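Local structure of Dot/Icm T4SS effector (Legionella pneumophila, 6VVE) at residues G11-P16 and E25-R30; V49-S54 and L130-I135; A92-R97 and F143-I148. The protein is a Legionella pneumophila effector kinase, probably delivered into host cells by the Dot/Icm type IV secretion system, that is activated by host inositol hexakisphosphate. All blocks are in the same frame, centred on the assembly; numbering follows the deposited sequence.

Contact 1: G11-P16 and E25-R30; sequences GTDLTP and EFKIYR. With IHP (inositol hexakisphosphate), chain B.
Thr12 and Arg30 face each other as an antiparallel hydrogen-bonded pair at the edge of a four-stranded antiparallel sheet, where the short strand 12-13 lies against strand 26-30. Their backbones exchange two bonds, Thr12 N to Arg30 O and Arg30 N to Thr12 O at 2.9 Å. Their side chains run alongside each other in the same direction. A water ties their polar ends, meeting Thr12 OG1 and accepting from Arg30 NE at 3.0 Å. Leu14 crosses Arg30 at about a right angle and lays CD2 over one face of the guanidinium, 3.6 Å from Arg30 NH1. The arginine leaves the backbone extended and bends at chi3, which turns NH1 toward the inositol hexakisphosphate; Arg30 NH1 gives a hydrogen bond of 2.9 Å to O36 of this ligand, which lies at the guanidinium edge. The leucine on one face and the phosphate at the edge thus both limit how the charged group can rotate. On the other side of the sheet Asp13 meets Tyr29 obliquely, carboxylate and ring planes 49° apart, with Asp13 CB 4.1 Å from Tyr29 CE1. A second water links Asp13 OD2 to Tyr29 OH. Asp13 OD1 is gripped twice, by Thr15 N, which closes an Asx turn, and by the Thr15 hydroxyl. This turn ends the strand pairing: Leu14 N still reaches Ile28 O, but the backbone N of Ile28 finds a side chain instead of a carbonyl. Thr15 OG1 lies anti to its own carbonyl carbon (chi1 -52°), beside the backbone N and directed at strand 26-30. The hydroxyl oxygen therefore accepts from Ile28 N at 2.9 Å, nearly straight at 167°, while giving its own proton to Asp13 OD1.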
# COMPACT_ATOMS: atom_id res chain seq x y z
N GLY A 11 4.52 4.81 -27.75
CA GLY A 11 5.06 5.99 -27.12
C GLY A 11 6.56 5.94 -26.99
O GLY A 11 7.23 5.22 -27.73
N THR A 12 7.11 6.70 -26.04
CA THR A 12 8.55 6.77 -25.83
C THR A 12 8.96 5.71 -24.82
O THR A 12 8.45 5.69 -23.69
CB THR A 12 8.97 8.16 -25.35
OG1 THR A 12 8.44 9.16 -26.23
CG2 THR A 12 10.49 8.28 -25.33
N ASP A 13 9.91 4.86 -25.20
CA ASP A 13 10.36 3.76 -24.35
C ASP A 13 11.34 4.31 -23.32
O ASP A 13 12.46 4.71 -23.66
CB ASP A 13 11.00 2.67 -25.20
CG ASP A 13 11.33 1.42 -24.42
OD1 ASP A 13 11.41 1.50 -23.17
OD2 ASP A 13 11.53 0.37 -25.05
N LEU A 14 10.93 4.30 -22.05
CA LEU A 14 11.78 4.74 -20.94
C LEU A 14 12.37 3.58 -20.16
O LEU A 14 13.00 3.80 -19.11
CB LEU A 14 10.98 5.64 -19.99
CG LEU A 14 10.13 6.75 -20.61
CD1 LEU A 14 9.41 7.52 -19.50
CD2 LEU A 14 10.97 7.70 -21.45
N THR A 15 12.17 2.35 -20.63
CA THR A 15 12.56 1.18 -19.84
C THR A 15 14.00 1.22 -19.36
O THR A 15 14.23 0.89 -18.18
CB THR A 15 12.30 -0.10 -20.67
OG1 THR A 15 10.96 -0.10 -21.17
CG2 THR A 15 12.53 -1.34 -19.83
N PRO A 16 14.99 1.61 -20.16
CA PRO A 16 16.38 1.59 -19.67
C PRO A 16 16.61 2.48 -18.45
O PRO A 16 17.59 2.28 -17.73
CB PRO A 16 17.20 2.08 -20.87
CG PRO A 16 16.34 1.80 -22.06
CD PRO A 16 14.91 1.99 -21.58
N GLU A 25 9.44 -9.03 -20.04
CA GLU A 25 8.20 -9.05 -19.27
C GLU A 25 7.57 -7.68 -19.09
O GLU A 25 6.35 -7.57 -19.12
CB GLU A 25 8.46 -9.65 -17.88
CG GLU A 25 9.20 -10.98 -17.90
CD GLU A 25 9.36 -11.58 -16.51
OE1 GLU A 25 8.75 -11.05 -15.56
OE2 GLU A 25 10.11 -12.58 -16.38
N PHE A 26 8.36 -6.63 -18.92
CA PHE A 26 7.83 -5.31 -18.59
C PHE A 26 8.57 -4.23 -19.36
O PHE A 26 9.78 -4.32 -19.57
CB PHE A 26 7.92 -5.02 -17.09
CG PHE A 26 7.18 -6.00 -16.22
CD1 PHE A 26 5.82 -5.84 -16.00
CD2 PHE A 26 7.83 -7.06 -15.63
CE1 PHE A 26 5.13 -6.72 -15.20
CE2 PHE A 26 7.14 -7.96 -14.83
CZ PHE A 26 5.79 -7.79 -14.61
N LYS A 27 7.82 -3.19 -19.75
CA LYS A 27 8.37 -2.02 -20.43
C LYS A 27 7.71 -0.78 -19.85
O LYS A 27 6.56 -0.82 -19.40
CB LYS A 27 8.14 -2.07 -21.94
CG LYS A 27 8.84 -3.21 -22.66
CD LYS A 27 10.34 -2.96 -22.77
CE LYS A 27 11.03 -4.12 -23.50
NZ LYS A 27 12.50 -3.93 -23.60
N ILE A 28 8.44 0.34 -19.88
CA ILE A 28 7.95 1.63 -19.42
C ILE A 28 7.84 2.55 -20.62
O ILE A 28 8.81 2.72 -21.38
CB ILE A 28 8.88 2.24 -18.35
CG1 ILE A 28 9.09 1.27 -17.20
CG2 ILE A 28 8.29 3.56 -17.86
CD1 ILE A 28 7.84 0.90 -16.45
N TYR A 29 6.66 3.15 -20.80
CA TYR A 29 6.39 4.03 -21.93
C TYR A 29 5.78 5.34 -21.44
O TYR A 29 4.93 5.34 -20.53
CB TYR A 29 5.44 3.39 -22.94
CG TYR A 29 5.93 2.11 -23.56
CD1 TYR A 29 6.87 2.14 -24.59
CD2 TYR A 29 5.46 0.88 -23.14
CE1 TYR A 29 7.32 0.96 -25.18
CE2 TYR A 29 5.90 -0.30 -23.72
CZ TYR A 29 6.84 -0.25 -24.73
OH TYR A 29 7.28 -1.42 -25.30
N ARG A 30 6.20 6.44 -22.06
CA ARG A 30 5.53 7.73 -21.91
C ARG A 30 4.62 7.93 -23.11
O ARG A 30 5.10 7.96 -24.26
CB ARG A 30 6.55 8.87 -21.79
CG ARG A 30 5.91 10.20 -21.38
CD ARG A 30 6.95 11.33 -21.25
NE ARG A 30 8.01 11.23 -22.25
CZ ARG A 30 9.30 11.05 -21.97
NH1 ARG A 30 9.72 10.97 -20.72
NH2 ARG A 30 10.17 10.97 -22.96
C1 IHP B . 10.82 14.67 -17.04
C2 IHP B . 11.80 15.51 -17.88
C3 IHP B . 13.18 14.84 -17.97
C4 IHP B . 13.05 13.42 -18.53
C5 IHP B . 12.16 12.56 -17.62
C6 IHP B . 10.78 13.19 -17.43
O11 IHP B . 9.52 15.19 -17.22
P1 IHP B . 8.82 16.00 -15.99
O21 IHP B . 7.38 15.55 -15.84
O31 IHP B . 9.58 15.76 -14.71
O41 IHP B . 8.84 17.50 -16.30
O12 IHP B . 11.93 16.77 -17.25
P2 IHP B . 11.71 18.13 -18.16
O22 IHP B . 11.19 17.76 -19.53
O32 IHP B . 10.71 19.02 -17.47
O42 IHP B . 13.03 18.84 -18.30
O13 IHP B . 13.70 14.75 -16.67
P3 IHP B . 15.26 15.14 -16.38
O23 IHP B . 15.85 15.86 -17.58
O33 IHP B . 15.31 16.06 -15.16
O43 IHP B . 16.07 13.90 -16.08
O14 IHP B . 14.32 12.84 -18.63
P4 IHP B . 14.72 12.13 -20.06
O24 IHP B . 14.71 13.16 -21.16
O34 IHP B . 13.69 11.07 -20.39
O44 IHP B . 16.09 11.51 -19.95
O15 IHP B . 12.00 11.30 -18.18
P5 IHP B . 12.69 10.01 -17.44
O25 IHP B . 13.11 9.00 -18.49
O35 IHP B . 13.89 10.44 -16.65
O45 IHP B . 11.67 9.39 -16.51
O16 IHP B . 10.10 12.50 -16.40
P6 IHP B . 8.80 11.56 -16.78
O26 IHP B . 7.64 11.90 -15.87
O36 IHP B . 8.40 11.78 -18.22
O46 IHP B . 9.20 10.10 -16.59
O HOH W 1 8.23 11.57 -25.23
O HOH W 2 9.48 -1.27 -26.42

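Contact 2: V49-S54 and L130-I135; sequences VLMWKS and LGLWNI. With IHP (inositol hexakisphosphate), chain B.
Met51, a selenomethionine, and Trp52 converge on Leu132 in a buried apolar cluster. The Met51 chain, bent at chi2 and chi3, crosses the leucine at about a right angle and brings its terminal methyl CE to within 3.7 Å of Leu132 CG; the same methyl rests on Gly131 CA at 3.9 Å. Trp52 comes in obliquely with the far rim of its indole: Leu132 CB lies in the ring plane at the edge, and Trp52 CZ3 is 3.9 Å from Leu132 CG. Both residues can lean the same way because they form a classic beta bulge opposite Val35.

Polar links are indirect. A water lies 2.7 Å from both Met51 O and Leu130 O. Inositol hexakisphosphate spans the two segments: Trp52 NE1 donates to its O26 at 2.8 Å, Ser54 OG to O36 at 2.7 Å, and Asn134 ND2 weakly to O35. One indole thus packs on Leu132 and binds a phosphate at opposite ends of its ring system.

The contact joins the edge strand 44-53 of the N-terminal sheet to the edge strand 132-134 of the five-stranded sheet, with helix 102-121 packing against Met51 and Leu130 and strand 142-146 against Trp52.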
# COMPACT_ATOMS: atom_id res chain seq x y z
N VAL A 49 -0.57 -0.35 -16.70
CA VAL A 49 -0.98 0.41 -15.53
C VAL A 49 -0.39 1.81 -15.63
O VAL A 49 0.69 2.01 -16.18
CB VAL A 49 -0.53 -0.25 -14.21
CG1 VAL A 49 -1.25 -1.59 -14.02
CG2 VAL A 49 0.99 -0.42 -14.18
N LEU A 50 -1.12 2.78 -15.09
CA LEU A 50 -0.66 4.17 -15.07
C LEU A 50 0.23 4.37 -13.85
O LEU A 50 -0.12 3.96 -12.73
CB LEU A 50 -1.86 5.12 -15.03
CG LEU A 50 -1.60 6.59 -14.73
CD1 LEU A 50 -0.56 7.20 -15.66
CD2 LEU A 50 -2.92 7.37 -14.82
N MSE A 51 1.39 5.00 -14.07
CA MSE A 51 2.33 5.27 -12.97
C MSE A 51 2.25 6.72 -12.49
O MSE A 51 2.11 6.96 -11.30
CB MSE A 51 3.75 4.92 -13.40
CG MSE A 51 3.96 3.47 -13.85
SE MSE A 51 3.50 2.11 -12.52
CE MSE A 51 4.52 2.73 -11.01
N TRP A 52 2.35 7.68 -13.40
CA TRP A 52 2.25 9.09 -13.04
C TRP A 52 2.08 9.93 -14.31
O TRP A 52 2.22 9.43 -15.43
CB TRP A 52 3.47 9.57 -12.24
CG TRP A 52 4.78 9.44 -12.97
CD1 TRP A 52 5.26 10.27 -13.95
CD2 TRP A 52 5.78 8.43 -12.77
NE1 TRP A 52 6.50 9.83 -14.37
CE2 TRP A 52 6.83 8.70 -13.67
CE3 TRP A 52 5.87 7.31 -11.93
CZ2 TRP A 52 7.97 7.90 -13.74
CZ3 TRP A 52 7.00 6.52 -12.00
CH2 TRP A 52 8.04 6.82 -12.90
N LYS A 53 1.77 11.21 -14.10
CA LYS A 53 1.63 12.17 -15.20
C LYS A 53 2.95 12.88 -15.43
O LYS A 53 3.67 13.21 -14.49
CB LYS A 53 0.53 13.19 -14.88
CG LYS A 53 0.23 14.17 -16.01
CD LYS A 53 -1.06 14.94 -15.76
CE LYS A 53 -1.39 15.91 -16.90
NZ LYS A 53 -2.04 15.23 -18.06
N SER A 54 3.28 13.10 -16.70
CA SER A 54 4.56 13.65 -17.11
C SER A 54 4.38 15.03 -17.74
O SER A 54 3.40 15.28 -18.44
CB SER A 54 5.25 12.71 -18.11
OG SER A 54 6.30 13.37 -18.81
N LEU A 130 2.24 4.26 -5.38
CA LEU A 130 3.43 3.56 -5.82
C LEU A 130 4.18 4.40 -6.86
O LEU A 130 3.69 5.43 -7.34
CB LEU A 130 3.08 2.18 -6.39
CG LEU A 130 2.61 1.15 -5.36
CD1 LEU A 130 2.14 -0.14 -6.04
CD2 LEU A 130 3.74 0.85 -4.38
N GLY A 131 5.37 3.94 -7.22
CA GLY A 131 6.22 4.69 -8.12
C GLY A 131 7.39 3.84 -8.55
O GLY A 131 7.39 2.62 -8.34
N LEU A 132 8.39 4.48 -9.15
CA LEU A 132 9.54 3.77 -9.69
C LEU A 132 10.82 4.53 -9.38
O LEU A 132 10.83 5.77 -9.32
CB LEU A 132 9.42 3.56 -11.20
CG LEU A 132 8.18 2.81 -11.68
CD1 LEU A 132 8.08 2.87 -13.20
CD2 LEU A 132 8.20 1.38 -11.19
N TRP A 133 11.90 3.78 -9.20
CA TRP A 133 13.22 4.34 -8.95
C TRP A 133 13.89 4.62 -10.30
O TRP A 133 14.07 3.70 -11.11
CB TRP A 133 14.07 3.38 -8.12
CG TRP A 133 13.65 3.27 -6.70
CD1 TRP A 133 12.87 2.30 -6.14
CD2 TRP A 133 13.98 4.17 -5.64
NE1 TRP A 133 12.70 2.54 -4.80
CE2 TRP A 133 13.38 3.68 -4.46
CE3 TRP A 133 14.73 5.35 -5.57
CZ2 TRP A 133 13.50 4.33 -3.24
CZ3 TRP A 133 14.86 5.98 -4.34
CH2 TRP A 133 14.24 5.47 -3.19
N ASN A 134 14.25 5.88 -10.52
CA ASN A 134 14.99 6.26 -11.72
C ASN A 134 16.47 5.97 -11.49
O ASN A 134 17.06 6.44 -10.51
CB ASN A 134 14.76 7.73 -12.03
CG ASN A 134 15.27 8.11 -13.41
OD1 ASN A 134 16.47 8.10 -13.67
ND2 ASN A 134 14.34 8.46 -14.30
N ILE A 135 17.06 5.20 -12.41
CA ILE A 135 18.41 4.69 -12.19
C ILE A 135 19.32 4.95 -13.38
O ILE A 135 20.36 4.30 -13.54
CB ILE A 135 18.35 3.17 -11.89
CG1 ILE A 135 17.77 2.44 -13.11
CG2 ILE A 135 17.52 2.91 -10.66
CD1 ILE A 135 17.54 0.97 -12.89
C1 IHP B . 10.82 14.67 -17.04
C2 IHP B . 11.80 15.51 -17.88
C3 IHP B . 13.18 14.84 -17.97
C4 IHP B . 13.05 13.42 -18.53
C5 IHP B . 12.16 12.56 -17.62
C6 IHP B . 10.78 13.19 -17.43
O11 IHP B . 9.52 15.19 -17.22
P1 IHP B . 8.82 16.00 -15.99
O21 IHP B . 7.38 15.55 -15.84
O31 IHP B . 9.58 15.76 -14.71
O41 IHP B . 8.84 17.50 -16.30
O12 IHP B . 11.93 16.77 -17.25
P2 IHP B . 11.71 18.13 -18.16
O22 IHP B . 11.19 17.76 -19.53
O32 IHP B . 10.71 19.02 -17.47
O42 IHP B . 13.03 18.84 -18.30
O13 IHP B . 13.70 14.75 -16.67
P3 IHP B . 15.26 15.14 -16.38
O23 IHP B . 15.85 15.86 -17.58
O33 IHP B . 15.31 16.06 -15.16
O43 IHP B . 16.07 13.90 -16.08
O14 IHP B . 14.32 12.84 -18.63
P4 IHP B . 14.72 12.13 -20.06
O24 IHP B . 14.71 13.16 -21.16
O34 IHP B . 13.69 11.07 -20.39
O44 IHP B . 16.09 11.51 -19.95
O15 IHP B . 12.00 11.30 -18.18
P5 IHP B . 12.69 10.01 -17.44
O25 IHP B . 13.11 9.00 -18.49
O35 IHP B . 13.89 10.44 -16.65
O45 IHP B . 11.67 9.39 -16.51
O16 IHP B . 10.10 12.50 -16.40
P6 IHP B . 8.80 11.56 -16.78
O26 IHP B . 7.64 11.90 -15.87
O36 IHP B . 8.40 11.78 -18.22
O46 IHP B . 9.20 10.10 -16.59
O HOH W 3 1.72 5.31 -9.15

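Contact 3: A92-R97 and F143-I148; sequences AMKVSR and FYMPKI. With ADP (adenosine-5'-diphosphate), chain C.
Lys94 and Phe143 pair on neighbouring antiparallel strands of the five-stranded sheet of a kinase N-lobe, the strand 142-146 leading into the hinge that reads the adenine. Four backbone bonds hold 92-96 to 143-146, among them Ala92 N to Met145 O at 2.6 Å. Lys94 CB touches two neighbours, Phe143 CB at 4.1 Å and, at about a right angle to it, Met145 CE at 3.9 Å. CG stands anti to the backbone N (chi1 -178°), and the remaining torsions are extended, carrying the chain straight out from the strands toward the nucleotide. CD and CE pass alongside the alpha-phosphate, CE 3.6 Å from ADP O1A. At the tip, NZ gives a hydrogen bond of 2.8 Å to ADP O1A and forms a salt bridge with Asp207, with manganese close by; this is consistent with the strand lysine by which protein kinases position the nucleotide phosphates. Met145, a selenomethionine, sets its CG against Ala92 CB and its CE near ADP N7, so it lines the adenine pocket. On the reverse side of the sheet Met93 and Tyr144 lie alongside each other in a Met-aromatic contact, oblique to the ring, with Met93 SE 3.9 Å from Tyr144 CE1. At the end of the strand and just past it, the hinge backbone takes the adenine edge: ADP N6 donates to Pro146 O, and Ile148 N donates to ADP N1 at 3.2 Å and 164°.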
# COMPACT_ATOMS: atom_id res chain seq x y z
N ALA A 92 5.85 13.75 -7.50
CA ALA A 92 6.78 13.89 -6.38
C ALA A 92 8.07 13.12 -6.67
O ALA A 92 8.10 12.21 -7.51
CB ALA A 92 6.14 13.38 -5.09
N MSE A 93 9.12 13.49 -5.96
CA MSE A 93 10.46 12.95 -6.18
C MSE A 93 11.20 12.77 -4.85
O MSE A 93 11.51 13.75 -4.17
CB MSE A 93 11.24 13.88 -7.11
CG MSE A 93 12.62 13.39 -7.54
SE MSE A 93 13.39 14.66 -8.74
CE MSE A 93 14.89 13.78 -9.50
N LYS A 94 11.48 11.53 -4.50
CA LYS A 94 12.07 11.19 -3.21
C LYS A 94 13.53 10.79 -3.38
O LYS A 94 13.86 9.97 -4.25
CB LYS A 94 11.29 10.06 -2.53
CG LYS A 94 11.81 9.67 -1.16
CD LYS A 94 10.77 8.83 -0.41
CE LYS A 94 11.33 8.32 0.91
NZ LYS A 94 10.29 7.55 1.68
N VAL A 95 14.40 11.36 -2.55
CA VAL A 95 15.82 11.04 -2.54
C VAL A 95 16.10 10.31 -1.23
O VAL A 95 16.07 10.91 -0.15
CB VAL A 95 16.69 12.30 -2.66
CG1 VAL A 95 18.16 11.96 -2.43
CG2 VAL A 95 16.50 12.94 -4.02
N SER A 96 16.37 9.01 -1.32
CA SER A 96 16.62 8.21 -0.13
C SER A 96 18.07 8.34 0.31
O SER A 96 18.96 8.70 -0.46
CB SER A 96 16.29 6.74 -0.39
OG SER A 96 16.70 5.93 0.69
N ARG A 97 18.30 8.06 1.59
CA ARG A 97 19.62 8.13 2.19
C ARG A 97 20.44 6.86 2.01
O ARG A 97 21.59 6.80 2.46
CB ARG A 97 19.51 8.45 3.69
CG ARG A 97 19.11 9.89 3.99
CD ARG A 97 18.96 10.13 5.50
NE ARG A 97 20.16 9.75 6.25
CZ ARG A 97 20.25 8.67 7.03
NH1 ARG A 97 19.22 7.85 7.18
NH2 ARG A 97 21.38 8.42 7.66
N PHE A 143 13.07 8.47 -6.62
CA PHE A 143 11.81 7.74 -6.72
C PHE A 143 10.73 8.69 -7.21
O PHE A 143 10.33 9.60 -6.48
CB PHE A 143 11.45 7.13 -5.36
CG PHE A 143 10.30 6.16 -5.41
CD1 PHE A 143 10.48 4.87 -5.88
CD2 PHE A 143 9.04 6.54 -4.96
CE1 PHE A 143 9.42 3.98 -5.92
CE2 PHE A 143 7.98 5.66 -4.99
CZ PHE A 143 8.17 4.38 -5.48
N TYR A 144 10.26 8.47 -8.44
CA TYR A 144 9.15 9.24 -8.98
C TYR A 144 7.83 8.64 -8.51
O TYR A 144 7.68 7.42 -8.41
CB TYR A 144 9.18 9.26 -10.50
CG TYR A 144 10.07 10.31 -11.14
CD1 TYR A 144 10.34 11.51 -10.51
CD2 TYR A 144 10.61 10.09 -12.40
CE1 TYR A 144 11.15 12.47 -11.10
CE2 TYR A 144 11.42 11.05 -13.01
CZ TYR A 144 11.69 12.23 -12.35
OH TYR A 144 12.49 13.17 -12.95
N MSE A 145 6.85 9.51 -8.25
CA MSE A 145 5.51 9.07 -7.88
C MSE A 145 4.50 10.20 -8.00
O MSE A 145 4.88 11.36 -7.99
CB MSE A 145 5.50 8.53 -6.44
CG MSE A 145 5.87 9.57 -5.41
SE MSE A 145 5.97 8.85 -3.60
CE MSE A 145 7.43 9.99 -2.94
N PRO A 146 3.22 9.86 -8.14
CA PRO A 146 2.19 10.90 -8.20
C PRO A 146 2.23 11.77 -6.95
O PRO A 146 2.32 11.26 -5.82
CB PRO A 146 0.87 10.11 -8.30
CG PRO A 146 1.28 8.76 -8.85
CD PRO A 146 2.67 8.50 -8.31
N LYS A 147 2.16 13.08 -7.15
CA LYS A 147 2.06 14.01 -6.04
C LYS A 147 0.60 14.13 -5.61
O LYS A 147 -0.27 14.42 -6.44
CB LYS A 147 2.61 15.38 -6.42
CG LYS A 147 2.17 16.50 -5.48
CD LYS A 147 2.96 17.78 -5.70
CE LYS A 147 2.50 18.88 -4.74
NZ LYS A 147 1.12 19.35 -5.04
N ILE A 148 0.35 13.91 -4.32
CA ILE A 148 -0.99 14.04 -3.76
C ILE A 148 -1.04 15.28 -2.89
O ILE A 148 -0.01 15.83 -2.48
CB ILE A 148 -1.40 12.78 -2.97
CG1 ILE A 148 -0.44 12.55 -1.80
CG2 ILE A 148 -1.43 11.57 -3.89
CD1 ILE A 148 -0.73 11.28 -1.02
PB ADP C . 8.32 8.84 6.09
O1B ADP C . 7.23 8.18 6.92
O2B ADP C . 8.59 10.27 6.48
O3B ADP C . 9.57 7.99 5.91
PA ADP C . 8.33 9.77 3.41
O1A ADP C . 7.99 9.03 2.15
O2A ADP C . 9.77 10.06 3.74
O3A ADP C . 7.68 8.93 4.61
O5' ADP C . 7.53 11.16 3.36
C5' ADP C . 7.87 12.26 4.19
C4' ADP C . 6.92 13.40 3.93
O4' ADP C . 6.98 13.84 2.56
C3' ADP C . 5.44 13.04 4.21
O3' ADP C . 5.05 13.26 5.53
C2' ADP C . 4.69 13.94 3.21
O2' ADP C . 4.33 15.16 3.83
C1' ADP C . 5.68 14.18 2.06
N9 ADP C . 5.29 13.31 0.94
C8 ADP C . 5.74 12.05 0.74
N7 ADP C . 5.18 11.51 -0.37
C5 ADP C . 4.37 12.44 -0.90
C6 ADP C . 3.48 12.53 -2.07
N6 ADP C . 3.37 11.48 -2.91
N1 ADP C . 2.79 13.68 -2.28
C2 ADP C . 2.90 14.73 -1.43
N3 ADP C . 3.70 14.72 -0.35
C4 ADP C . 4.44 13.63 -0.03

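In the fold
From the N terminus, contact 1 closes a short loop between the first two strands of the four-stranded sheet, before either other contact opens. Contact 2 begins on the last strand of that sheet and closes a long excursion, which includes helix 102-121, at strand 132-134. Contact 3 opens within this excursion and closes after it, so the two cross. They meet directly, Leu132 O lying 2.9 Å from Tyr144 N, a probable hydrogen bond between adjacent strands. Contacts 1 and 2 share the inositol hexakisphosphate, and Ile28 touches Leu132; Tyr144 of contact 3 touches the same ligand. Together the three contacts span from the inositol phosphate pocket to the nucleotide site.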